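Local coordinates for protein cGAS/DncV-like nucleotidyltransferase in E. coli homolog (Elizabethkingia meningoseptica ATCC 13253 = NBRC 12535, PDB 6E0O) that synthesizes cyclic dinucleotide second messengers from nucleoside triphosphates, with magnesium as cofactor, in a CBASS antiphage defence system, at residues A33-F38 / D104-L109; V62-Y68 / A135-F141; V199-L203 / K284-L289. All coordinates share one frame; numbering follows the deposited sequence.

Contact 1 (A33-F38 / D104-L109); sequences ALRAKF and DTEEAL
Leu34 and Ala108 sit where helices 33-38 and 104-109 come close, the two short axes passing 8.6 Å apart with their N-to-C directions at 123°. The near approach centres on Ala108, whose CB lies 3.9 Å from Ala33 O and 3.8 Å from Lys37 CE. Deeper in, the CD2 methyl of Leu34 meets the CD2 methyl of Leu109 at 3.8 Å and also touches Thr105 CG2. The Phe38 ring turns its CZ corner to the other helix, 3.9 Å from Asp104 CB and close to Thr105 OG1, a hydroxyl already hydrogen-bonded to Leu101 O. Both helices pack on the same side of the nucleotidyltransferase sheet: Leu34 and Thr105 each reach Met66 and Val137 on its two parallel strands. At the more exposed side, Lys37 stretches over the neighbouring helix with CG anti to the backbone N (chi1 -178°), extended as far as CD, which rests 3.4 Å from Asp104 O. Bends at chi3 and chi4 turn NZ towards Glu107 OE2 in a long 3.6 Å salt bridge, reinforced by a water bound to both. A second water donates to Ala33 O and Ala108 O, each at 2.7 Å, tying the backbones together.

Contact 2 (V62-Y68 / A135-F141); sequences VDIVMRY and ADVIPCF. With MG (magnesium ion), chain D; nucleotides of chain B.
Asp63 and Asp136 stand side by side on strands 62-68 and 135-141, which run parallel in register and are joined by six backbone hydrogen bonds. Asp63 CB rests 4.0 Å from the CD1 methyl of Ile138. CG lies beside the backbone N, anti to the carbonyl carbon (chi1 -56°), which turns the carboxylate towards the ligands, beside the N-terminal ends of the two strands. From there the two oxygens divide the work: OD2 binds the magnesium ion at 2.1 Å, while OD1 lies 2.7 Å from O3' of nucleotide A2 of chain B and accepts a bond from a water that also binds the metal. Asp136 OD2 is 3.0 Å from the same O3', so the terminal hydroxyl sits between two carboxylates. Their oxygens, Asp63 OD1 and Asp136 OD2, approach to 3.7 Å. This acidic centre of the nucleotidyltransferase fold is carried on neighbouring strands of the core sheet; Asp63 binds the ion here, and Asp136, with Asp61, is probably also a metal ligand. On the same face, Val65 CG1 packs 3.4 Å from Cys140 SG. The other face is mostly apolar: Val62 CG1 meets Ala135 CB at 3.7 Å, and Met66 CE meets Pro139 CB. Farther along, the Phe141 ring presents its edge to Tyr68 O, 3.5 Å from CD1, and the two aromatic side chains point the same way, with Tyr68 OH held by Arg41.

Contact 3 (V199-L203 / K284-L289); sequences VNYRL and KCWNYL
Tyr288 and Arg202 make the polar bond between helices 199-203 and 284-289: Arg202 NH1 donates to Tyr288 OH at 3.0 Å, with the oxygen almost exactly in the guanidinium plane. The two side chains cross at about a right angle, and the planes of guanidinium and ring are turned 66° against each other. The aliphatic part of Arg202 shares the contact, since its CD lies 3.4 Å from Tyr288 OH, and the chain extended from CG to NE carries the guanidinium past the hydroxyl. Nearer the root of the side chain, Leu203 and Val199 of helix 199-203 both lie on one side of the ring, meeting it obliquely. Leu203 CD2 touches Tyr288 CD1 at 3.9 Å, Val199 CG1 lies 4.0 Å from Tyr288 CD2, and both side chains run past the ring in the direction opposite to its own. Tyr288 reaches this position because CG stands anti to its backbone N (chi1 -176°), which directs the ring towards helix 199-203.

The segments pass nearly at right angles, 84° between their directions and 10.6 Å between the axes, so large side chains bridge them. This is helix-on-helix packing in the all-helical C-terminal part of the enzyme, where helix 188-205 meets helix 275-289. Around the tyrosine, Val199 CG1 also packs 3.8 Å from Cys285 SG, and Val199 CG2 approaches Leu289 CD2. Leu203 CD1 reaches the other way, 3.9 Å from Lys284 CB, whose chain then bends at chi2 and leads its NZ off to a salt bridge with Glu208. In the next shell, Trp11 of helix 5-11 touches both Arg202 and Leu289, while Asn2 ND2 donates to Tyr288 O and Asn2 also bonds to the backbone of Leu289. Ile209 packs against Leu203, and Ile244 of helix 236-252 against Leu289.

Contacts 1 and 2 form one continuous piece of the nucleotidyltransferase core, their centres 11 Å apart. Along the chain their segments alternate: helix 21-38, strand 62-68, helix 98-113, then strand 135-147. The helix pair of contact 1 covers the mostly apolar face of the strand pair of contact 2, with Met66 touching Phe38, Leu34 and Thr105, while the opposite face carries the metal and nucleotide. Contact 3 comes later in the chain and lies across the molecule's centre, 31 Å from contact 2 and 41 Å from contact 1 between centres. It belongs to the helical part, whose helix 188-205 also bears Lys197, a probable GTP ligand, so the site probably draws on both parts.

Contact 1 (A33-F38 / D104-L109)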
loop_
_atom_site.group_PDB
_atom_site.type_symbol
_atom_site.label_atom_id
_atom_site.label_comp_id
_atom_site.label_asym_id
_atom_site.label_seq_id
_atom_site.Cartn_x
_atom_site.Cartn_y
_atom_site.Cartn_z
ATOM N N ALA A 33 -1.549 18.023 15.496
ATOM C CA ALA A 33 -2.064 19.092 14.647
ATOM C C ALA A 33 -3.503 18.818 14.225
ATOM O O ALA A 33 -4.344 19.725 14.218
ATOM C CB ALA A 33 -1.153 19.260 13.431
ATOM N N LEU A 34 -3.813 17.569 13.873
ATOM C CA LEU A 34 -5.162 17.243 13.427
ATOM C C LEU A 34 -6.151 17.260 14.586
ATOM O O LEU A 34 -7.272 17.758 14.440
ATOM C CB LEU A 34 -5.160 15.890 12.723
ATOM C CG LEU A 34 -4.311 15.829 11.454
ATOM C CD1 LEU A 34 -4.275 14.393 10.931
ATOM C CD2 LEU A 34 -4.817 16.775 10.384
ATOM N N ARG A 35 -5.758 16.730 15.746
ATOM C CA ARG A 35 -6.667 16.719 16.888
ATOM C C ARG A 35 -7.005 18.134 17.334
ATOM O O ARG A 35 -8.107 18.382 17.837
ATOM C CB ARG A 35 -6.061 15.941 18.055
ATOM C CG ARG A 35 -5.850 14.460 17.806
ATOM C CD ARG A 35 -7.149 13.691 17.753
ATOM N NE ARG A 35 -6.893 12.302 17.376
ATOM C CZ ARG A 35 -7.828 11.453 16.963
ATOM N NH1 ARG A 35 -9.090 11.839 16.893
ATOM N NH2 ARG A 35 -7.496 10.220 16.609
ATOM N N ALA A 36 -6.071 19.078 17.177
ATOM C CA ALA A 36 -6.341 20.451 17.594
ATOM C C ALA A 36 -7.556 21.025 16.878
ATOM O O ALA A 36 -8.282 21.845 17.446
ATOM C CB ALA A 36 -5.115 21.332 17.352
ATOM N N LYS A 37 -7.802 20.604 15.643
ATOM C CA LYS A 37 -8.971 21.070 14.906
ATOM C C LYS A 37 -10.164 20.131 15.013
ATOM O O LYS A 37 -11.298 20.597 15.167
ATOM C CB LYS A 37 -8.632 21.293 13.429
ATOM C CG LYS A 37 -9.821 21.830 12.637
ATOM C CD LYS A 37 -9.460 22.319 11.233
ATOM C CE LYS A 37 -8.566 23.553 11.232
ATOM N NZ LYS A 37 -9.204 24.778 11.800
ATOM N N PHE A 38 -9.935 18.822 14.945
ATOM C CA PHE A 38 -11.018 17.867 14.769
ATOM C C PHE A 38 -11.393 17.108 16.033
ATOM O O PHE A 38 -12.456 16.469 16.054
ATOM C CB PHE A 38 -10.649 16.864 13.674
ATOM C CG PHE A 38 -10.516 17.485 12.316
ATOM C CD1 PHE A 38 -11.636 17.842 11.595
ATOM C CD2 PHE A 38 -9.273 17.718 11.765
ATOM C CE1 PHE A 38 -11.514 18.412 10.343
ATOM C CE2 PHE A 38 -9.147 18.290 10.516
ATOM C CZ PHE A 38 -10.264 18.634 9.808
ATOM N N ASP A 104 -9.991 22.033 5.398
ATOM C CA ASP A 104 -9.804 22.184 6.836
ATOM C C ASP A 104 -8.618 21.363 7.320
ATOM O O ASP A 104 -7.885 21.786 8.223
ATOM C CB ASP A 104 -11.078 21.758 7.564
ATOM C CG ASP A 104 -12.219 22.745 7.388
ATOM O OD1 ASP A 104 -12.002 23.851 6.838
ATOM O OD2 ASP A 104 -13.345 22.403 7.805
ATOM N N THR A 105 -8.414 20.186 6.723
ATOM C CA THR A 105 -7.261 19.357 7.059
ATOM C C THR A 105 -5.972 20.071 6.680
ATOM O O THR A 105 -5.021 20.120 7.464
ATOM C CB THR A 105 -7.367 18.015 6.330
ATOM O OG1 THR A 105 -8.566 17.345 6.719
ATOM C CG2 THR A 105 -6.191 17.126 6.678
ATOM N N GLU A 106 -5.932 20.643 5.474
ATOM C CA GLU A 106 -4.755 21.390 5.045
ATOM C C GLU A 106 -4.479 22.557 5.986
ATOM O O GLU A 106 -3.331 22.807 6.361
ATOM C CB GLU A 106 -4.963 21.864 3.606
ATOM C CG GLU A 106 -3.771 22.562 3.015
ATOM C CD GLU A 106 -3.988 22.997 1.575
ATOM O OE1 GLU A 106 -5.067 22.721 1.007
ATOM O OE2 GLU A 106 -3.073 23.622 1.007
ATOM N N GLU A 107 -5.532 23.256 6.406
ATOM C CA GLU A 107 -5.374 24.392 7.307
ATOM C C GLU A 107 -4.826 23.950 8.654
ATOM O O GLU A 107 -3.910 24.574 9.198
ATOM C CB GLU A 107 -6.735 25.055 7.471
ATOM C CG GLU A 107 -6.770 26.288 8.301
ATOM C CD GLU A 107 -8.106 26.994 8.170
ATOM O OE1 GLU A 107 -8.527 27.270 7.025
ATOM O OE2 GLU A 107 -8.740 27.253 9.212
ATOM N N ALA A 108 -5.388 22.880 9.218
ATOM C CA ALA A 108 -4.903 22.374 10.497
ATOM C C ALA A 108 -3.421 22.050 10.418
ATOM O O ALA A 108 -2.661 22.341 11.347
ATOM C CB ALA A 108 -5.704 21.135 10.903
ATOM N N LEU A 109 -2.993 21.452 9.304
ATOM C CA LEU A 109 -1.593 21.088 9.145
ATOM C C LEU A 109 -0.730 22.319 8.906
ATOM O O LEU A 109 0.347 22.449 9.496
ATOM C CB LEU A 109 -1.468 20.069 8.018
ATOM C CG LEU A 109 -2.149 18.723 8.304
ATOM C CD1 LEU A 109 -2.234 17.881 7.038
ATOM C CD2 LEU A 109 -1.394 17.977 9.394
HETATM O O HOH W 1 -3.658 22.362 13.881
HETATM O O HOH W 2 -7.521 27.121 11.448
#

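Contact 2 (V62-Y68 / A135-F141)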
loop_
_atom_site.group_PDB
_atom_site.type_symbol
_atom_site.label_atom_id
_atom_site.label_comp_id
_atom_site.label_asym_id
_atom_site.label_seq_id
_atom_site.Cartn_x
_atom_site.Cartn_y
_atom_site.Cartn_z
ATOM N N VAL A 62 5.142 7.880 5.214
ATOM C CA VAL A 62 4.072 7.163 5.905
ATOM C C VAL A 62 2.714 7.726 5.493
ATOM O O VAL A 62 2.549 8.942 5.356
ATOM C CB VAL A 62 4.235 7.219 7.437
ATOM C CG1 VAL A 62 4.217 8.660 7.951
ATOM C CG2 VAL A 62 3.160 6.379 8.112
ATOM N N ASP A 63 1.734 6.833 5.339
ATOM C CA ASP A 63 0.368 7.189 4.959
ATOM C C ASP A 63 -0.518 7.185 6.198
ATOM O O ASP A 63 -0.831 6.123 6.747
ATOM C CB ASP A 63 -0.126 6.196 3.914
ATOM C CG ASP A 63 0.794 6.140 2.729
ATOM O OD1 ASP A 63 0.990 7.209 2.117
ATOM O OD2 ASP A 63 1.365 5.060 2.450
ATOM N N ILE A 64 -0.902 8.383 6.633
ATOM C CA ILE A 64 -1.725 8.578 7.819
ATOM C C ILE A 64 -3.134 8.917 7.361
ATOM O O ILE A 64 -3.357 9.968 6.742
ATOM C CB ILE A 64 -1.166 9.700 8.708
ATOM C CG1 ILE A 64 0.279 9.401 9.104
ATOM C CG2 ILE A 64 -2.051 9.923 9.921
ATOM C CD1 ILE A 64 0.944 10.539 9.861
ATOM N N VAL A 65 -4.085 8.046 7.680
ATOM C CA VAL A 65 -5.475 8.243 7.296
ATOM C C VAL A 65 -6.188 9.008 8.402
ATOM O O VAL A 65 -6.054 8.679 9.586
ATOM C CB VAL A 65 -6.166 6.897 7.033
ATOM C CG1 VAL A 65 -7.595 7.144 6.576
ATOM C CG2 VAL A 65 -5.406 6.067 6.011
ATOM N N MET A 66 -6.938 10.038 8.019
ATOM C CA MET A 66 -7.769 10.787 8.958
ATOM C C MET A 66 -9.216 10.630 8.508
ATOM O O MET A 66 -9.669 11.326 7.596
ATOM C CB MET A 66 -7.376 12.253 9.032
ATOM C CG MET A 66 -8.092 12.971 10.163
ATOM S SD MET A 66 -8.129 14.757 10.060
ATOM C CE MET A 66 -9.426 14.973 8.854
ATOM N N ARG A 67 -9.938 9.719 9.150
ATOM C CA ARG A 67 -11.305 9.387 8.768
ATOM C C ARG A 67 -12.270 10.231 9.595
ATOM O O ARG A 67 -12.413 10.027 10.807
ATOM C CB ARG A 67 -11.553 7.899 9.003
ATOM C CG ARG A 67 -12.910 7.408 8.516
ATOM C CD ARG A 67 -13.131 5.945 8.877
ATOM N NE ARG A 67 -13.215 5.748 10.323
ATOM C CZ ARG A 67 -13.134 4.566 10.913
ATOM N NH1 ARG A 67 -12.968 3.476 10.177
ATOM N NH2 ARG A 67 -13.198 4.474 12.231
ATOM N N TYR A 68 -12.921 11.193 8.946
ATOM C CA TYR A 68 -13.919 12.018 9.605
ATOM C C TYR A 68 -15.179 11.174 9.679
ATOM O O TYR A 68 -15.760 10.820 8.649
ATOM C CB TYR A 68 -14.156 13.314 8.835
ATOM C CG TYR A 68 -15.013 14.256 9.642
ATOM C CD1 TYR A 68 -16.394 14.136 9.647
ATOM C CD2 TYR A 68 -14.437 15.230 10.441
ATOM C CE1 TYR A 68 -17.179 14.981 10.403
ATOM C CE2 TYR A 68 -15.207 16.073 11.203
ATOM C CZ TYR A 68 -16.578 15.946 11.183
ATOM O OH TYR A 68 -17.330 16.804 11.949
ATOM N N ALA A 135 5.062 12.588 5.599
ATOM C CA ALA A 135 3.791 11.913 5.768
ATOM C C ALA A 135 2.806 12.403 4.725
ATOM O O ALA A 135 2.780 13.591 4.389
ATOM C CB ALA A 135 3.198 12.167 7.159
ATOM N N ASP A 136 2.004 11.475 4.226
ATOM C CA ASP A 136 0.838 11.782 3.418
ATOM C C ASP A 136 -0.368 11.634 4.329
ATOM O O ASP A 136 -0.613 10.547 4.853
ATOM C CB ASP A 136 0.727 10.783 2.272
ATOM C CG ASP A 136 1.706 11.060 1.159
ATOM O OD1 ASP A 136 2.395 12.101 1.213
ATOM O OD2 ASP A 136 1.766 10.239 0.216
ATOM N N VAL A 137 -1.109 12.720 4.529
ATOM C CA VAL A 137 -2.318 12.699 5.339
ATOM C C VAL A 137 -3.508 12.568 4.400
ATOM O O VAL A 137 -3.680 13.381 3.484
ATOM C CB VAL A 137 -2.420 13.951 6.223
ATOM C CG1 VAL A 137 -3.718 13.944 7.000
ATOM C CG2 VAL A 137 -1.212 14.030 7.136
ATOM N N ILE A 138 -4.329 11.550 4.630
ATOM C CA ILE A 138 -5.426 11.202 3.731
ATOM C C ILE A 138 -6.742 11.463 4.452
ATOM O O ILE A 138 -7.254 10.568 5.146
ATOM C CB ILE A 138 -5.319 9.741 3.270
ATOM C CG1 ILE A 138 -3.947 9.496 2.632
ATOM C CG2 ILE A 138 -6.424 9.426 2.289
ATOM C CD1 ILE A 138 -3.477 8.089 2.737
ATOM N N PRO A 139 -7.317 12.663 4.349
ATOM C CA PRO A 139 -8.677 12.862 4.869
ATOM C C PRO A 139 -9.666 12.027 4.069
ATOM O O PRO A 139 -9.521 11.857 2.856
ATOM C CB PRO A 139 -8.913 14.367 4.689
ATOM C CG PRO A 139 -8.032 14.745 3.560
ATOM C CD PRO A 139 -6.798 13.868 3.677
ATOM N N CYS A 140 -10.678 11.508 4.757
ATOM C CA CYS A 140 -11.644 10.630 4.111
ATOM C C CYS A 140 -12.869 10.485 4.999
ATOM O O CYS A 140 -12.904 10.971 6.131
ATOM C CB CYS A 140 -11.040 9.255 3.812
ATOM S SG CYS A 140 -10.487 8.373 5.294
ATOM N N PHE A 141 -13.879 9.813 4.453
ATOM C CA PHE A 141 -15.104 9.469 5.147
ATOM C C PHE A 141 -15.269 7.951 5.190
ATOM O O PHE A 141 -14.597 7.207 4.470
ATOM C CB PHE A 141 -16.317 10.051 4.408
ATOM C CG PHE A 141 -16.403 11.561 4.401
ATOM C CD1 PHE A 141 -16.359 12.292 5.575
ATOM C CD2 PHE A 141 -16.580 12.241 3.211
ATOM C CE1 PHE A 141 -16.478 13.674 5.554
ATOM C CE2 PHE A 141 -16.696 13.623 3.193
ATOM C CZ PHE A 141 -16.634 14.333 4.362
HETATM MG MG MG D . 2.804 4.564 0.980
ATOM P P A B 2 -0.668 7.412 -5.262
ATOM O OP1 A B 2 -2.063 7.505 -5.767
ATOM O OP2 A B 2 0.376 8.297 -5.848
ATOM O "O5'" A B 2 -0.704 7.684 -3.691
ATOM C "C5'" A B 2 -0.791 9.008 -3.170
ATOM C "C4'" A B 2 -1.367 9.021 -1.775
ATOM O "O4'" A B 2 -2.771 8.660 -1.850
ATOM C "C3'" A B 2 -0.722 8.041 -0.799
ATOM O "O3'" A B 2 -0.700 8.595 0.515
ATOM C "C2'" A B 2 -1.659 6.841 -0.846
ATOM O "O2'" A B 2 -1.664 6.048 0.324
ATOM C "C1'" A B 2 -3.016 7.500 -1.081
ATOM N N9 A B 2 -3.936 6.649 -1.836
ATOM C C8 A B 2 -3.886 6.367 -3.182
ATOM N N7 A B 2 -4.835 5.565 -3.592
ATOM C C5 A B 2 -5.553 5.287 -2.437
ATOM C C6 A B 2 -6.684 4.484 -2.191
ATOM N N6 A B 2 -7.337 3.783 -3.121
ATOM N N1 A B 2 -7.134 4.451 -0.928
ATOM C C2 A B 2 -6.507 5.137 0.026
ATOM N N3 A B 2 -5.437 5.925 -0.078
ATOM C C4 A B 2 -5.008 5.954 -1.349
HETATM O O HOH W 3 3.252 6.545 0.937
HETATM O O HOH W 4 3.984 4.323 2.706
#

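Contact 3 (V199-L203 / K284-L289)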
loop_
_atom_site.group_PDB
_atom_site.type_symbol
_atom_site.label_atom_id
_atom_site.label_comp_id
_atom_site.label_asym_id
_atom_site.label_seq_id
_atom_site.Cartn_x
_atom_site.Cartn_y
_atom_site.Cartn_z
ATOM N N VAL A 199 12.993 -4.931 -6.678
ATOM C CA VAL A 199 13.258 -5.056 -8.108
ATOM C C VAL A 199 12.546 -3.949 -8.882
ATOM O O VAL A 199 13.105 -3.376 -9.825
ATOM C CB VAL A 199 12.885 -6.466 -8.603
ATOM C CG1 VAL A 199 13.041 -6.552 -10.106
ATOM C CG2 VAL A 199 13.747 -7.517 -7.910
ATOM N N ASN A 200 11.305 -3.644 -8.503
ATOM C CA ASN A 200 10.578 -2.542 -9.133
ATOM C C ASN A 200 11.374 -1.240 -9.055
ATOM O O ASN A 200 11.563 -0.552 -10.068
ATOM C CB ASN A 200 9.208 -2.395 -8.465
ATOM C CG ASN A 200 8.305 -1.411 -9.165
ATOM O OD1 ASN A 200 8.320 -1.282 -10.385
ATOM N ND2 ASN A 200 7.503 -0.708 -8.386
ATOM N N TYR A 201 11.849 -0.866 -7.863
ATOM C CA TYR A 201 12.595 0.382 -7.733
ATOM C C TYR A 201 13.874 0.354 -8.566
ATOM O O TYR A 201 14.265 1.365 -9.163
ATOM C CB TYR A 201 12.927 0.646 -6.266
ATOM C CG TYR A 201 11.729 1.037 -5.427
ATOM C CD1 TYR A 201 10.813 1.988 -5.872
ATOM C CD2 TYR A 201 11.511 0.453 -4.190
ATOM C CE1 TYR A 201 9.718 2.340 -5.106
ATOM C CE2 TYR A 201 10.423 0.800 -3.416
ATOM C CZ TYR A 201 9.528 1.740 -3.877
ATOM O OH TYR A 201 8.442 2.078 -3.101
ATOM N N ARG A 202 14.549 -0.801 -8.609
ATOM C CA ARG A 202 15.766 -0.913 -9.412
ATOM C C ARG A 202 15.467 -0.752 -10.895
ATOM O O ARG A 202 16.197 -0.053 -11.609
ATOM C CB ARG A 202 16.453 -2.249 -9.145
ATOM C CG ARG A 202 17.137 -2.295 -7.798
ATOM C CD ARG A 202 17.522 -3.711 -7.398
ATOM N NE ARG A 202 18.441 -3.688 -6.269
ATOM C CZ ARG A 202 19.744 -3.952 -6.340
ATOM N NH1 ARG A 202 20.312 -4.302 -7.486
ATOM N NH2 ARG A 202 20.477 -3.891 -5.245
ATOM N N LEU A 203 14.397 -1.389 -11.373
ATOM C CA LEU A 203 14.020 -1.267 -12.773
ATOM C C LEU A 203 13.617 0.161 -13.110
ATOM O O LEU A 203 13.935 0.662 -14.194
ATOM C CB LEU A 203 12.889 -2.238 -13.089
ATOM C CG LEU A 203 13.245 -3.723 -13.046
ATOM C CD1 LEU A 203 11.975 -4.550 -13.112
ATOM C CD2 LEU A 203 14.183 -4.086 -14.185
ATOM N N LYS A 284 10.012 -8.516 -16.878
ATOM C CA LYS A 284 11.158 -7.676 -16.548
ATOM C C LYS A 284 11.848 -8.168 -15.284
ATOM O O LYS A 284 13.084 -8.168 -15.198
ATOM C CB LYS A 284 10.723 -6.221 -16.382
ATOM C CG LYS A 284 10.225 -5.563 -17.651
ATOM C CD LYS A 284 11.326 -5.378 -18.662
ATOM C CE LYS A 284 10.873 -4.440 -19.769
ATOM N NZ LYS A 284 11.866 -4.365 -20.866
ATOM N N CYS A 285 11.064 -8.599 -14.293
ATOM C CA CYS A 285 11.650 -9.148 -13.076
ATOM C C CYS A 285 12.434 -10.414 -13.383
ATOM O O CYS A 285 13.561 -10.592 -12.912
ATOM C CB CYS A 285 10.562 -9.438 -12.045
ATOM S SG CYS A 285 9.785 -7.976 -11.325
ATOM N N TRP A 286 11.825 -11.330 -14.137
ATOM C CA TRP A 286 12.498 -12.574 -14.496
ATOM C C TRP A 286 13.833 -12.306 -15.175
ATOM O O TRP A 286 14.855 -12.905 -14.822
ATOM C CB TRP A 286 11.583 -13.366 -15.420
ATOM C CG TRP A 286 12.124 -14.675 -15.871
ATOM C CD1 TRP A 286 12.810 -14.927 -17.017
ATOM C CD2 TRP A 286 11.981 -15.928 -15.200
ATOM N NE1 TRP A 286 13.114 -16.264 -17.099
ATOM C CE2 TRP A 286 12.614 -16.899 -15.993
ATOM C CE3 TRP A 286 11.382 -16.320 -14.000
ATOM C CZ2 TRP A 286 12.665 -18.237 -15.629
ATOM C CZ3 TRP A 286 11.436 -17.647 -13.637
ATOM C CH2 TRP A 286 12.070 -18.591 -14.449
ATOM N N ASN A 287 13.839 -11.397 -16.149
ATOM C CA ASN A 287 15.061 -11.097 -16.883
ATOM C C ASN A 287 16.104 -10.444 -15.983
ATOM O O ASN A 287 17.294 -10.774 -16.061
ATOM C CB ASN A 287 14.740 -10.178 -18.064
ATOM C CG ASN A 287 13.911 -10.856 -19.133
ATOM O OD1 ASN A 287 13.776 -12.075 -19.150
ATOM N ND2 ASN A 287 13.371 -10.063 -20.053
ATOM N N TYR A 288 15.677 -9.514 -15.128
ATOM C CA TYR A 288 16.604 -8.830 -14.236
ATOM C C TYR A 288 17.236 -9.803 -13.258
ATOM O O TYR A 288 18.436 -9.726 -12.976
ATOM C CB TYR A 288 15.853 -7.748 -13.468
ATOM C CG TYR A 288 16.742 -6.908 -12.586
ATOM C CD1 TYR A 288 17.463 -5.853 -13.114
ATOM C CD2 TYR A 288 16.855 -7.159 -11.228
ATOM C CE1 TYR A 288 18.273 -5.067 -12.326
ATOM C CE2 TYR A 288 17.664 -6.379 -10.424
ATOM C CZ TYR A 288 18.379 -5.335 -10.989
ATOM O OH TYR A 288 19.192 -4.549 -10.209
ATOM N N LEU A 289 16.432 -10.714 -12.710
ATOM C CA LEU A 289 16.919 -11.673 -11.731
ATOM C C LEU A 289 17.771 -12.769 -12.354
ATOM O O LEU A 289 18.608 -13.350 -11.657
ATOM C CB LEU A 289 15.728 -12.265 -10.979
ATOM C CG LEU A 289 14.992 -11.240 -10.105
ATOM C CD1 LEU A 289 13.599 -11.730 -9.711
ATOM C CD2 LEU A 289 15.813 -10.883 -8.873
#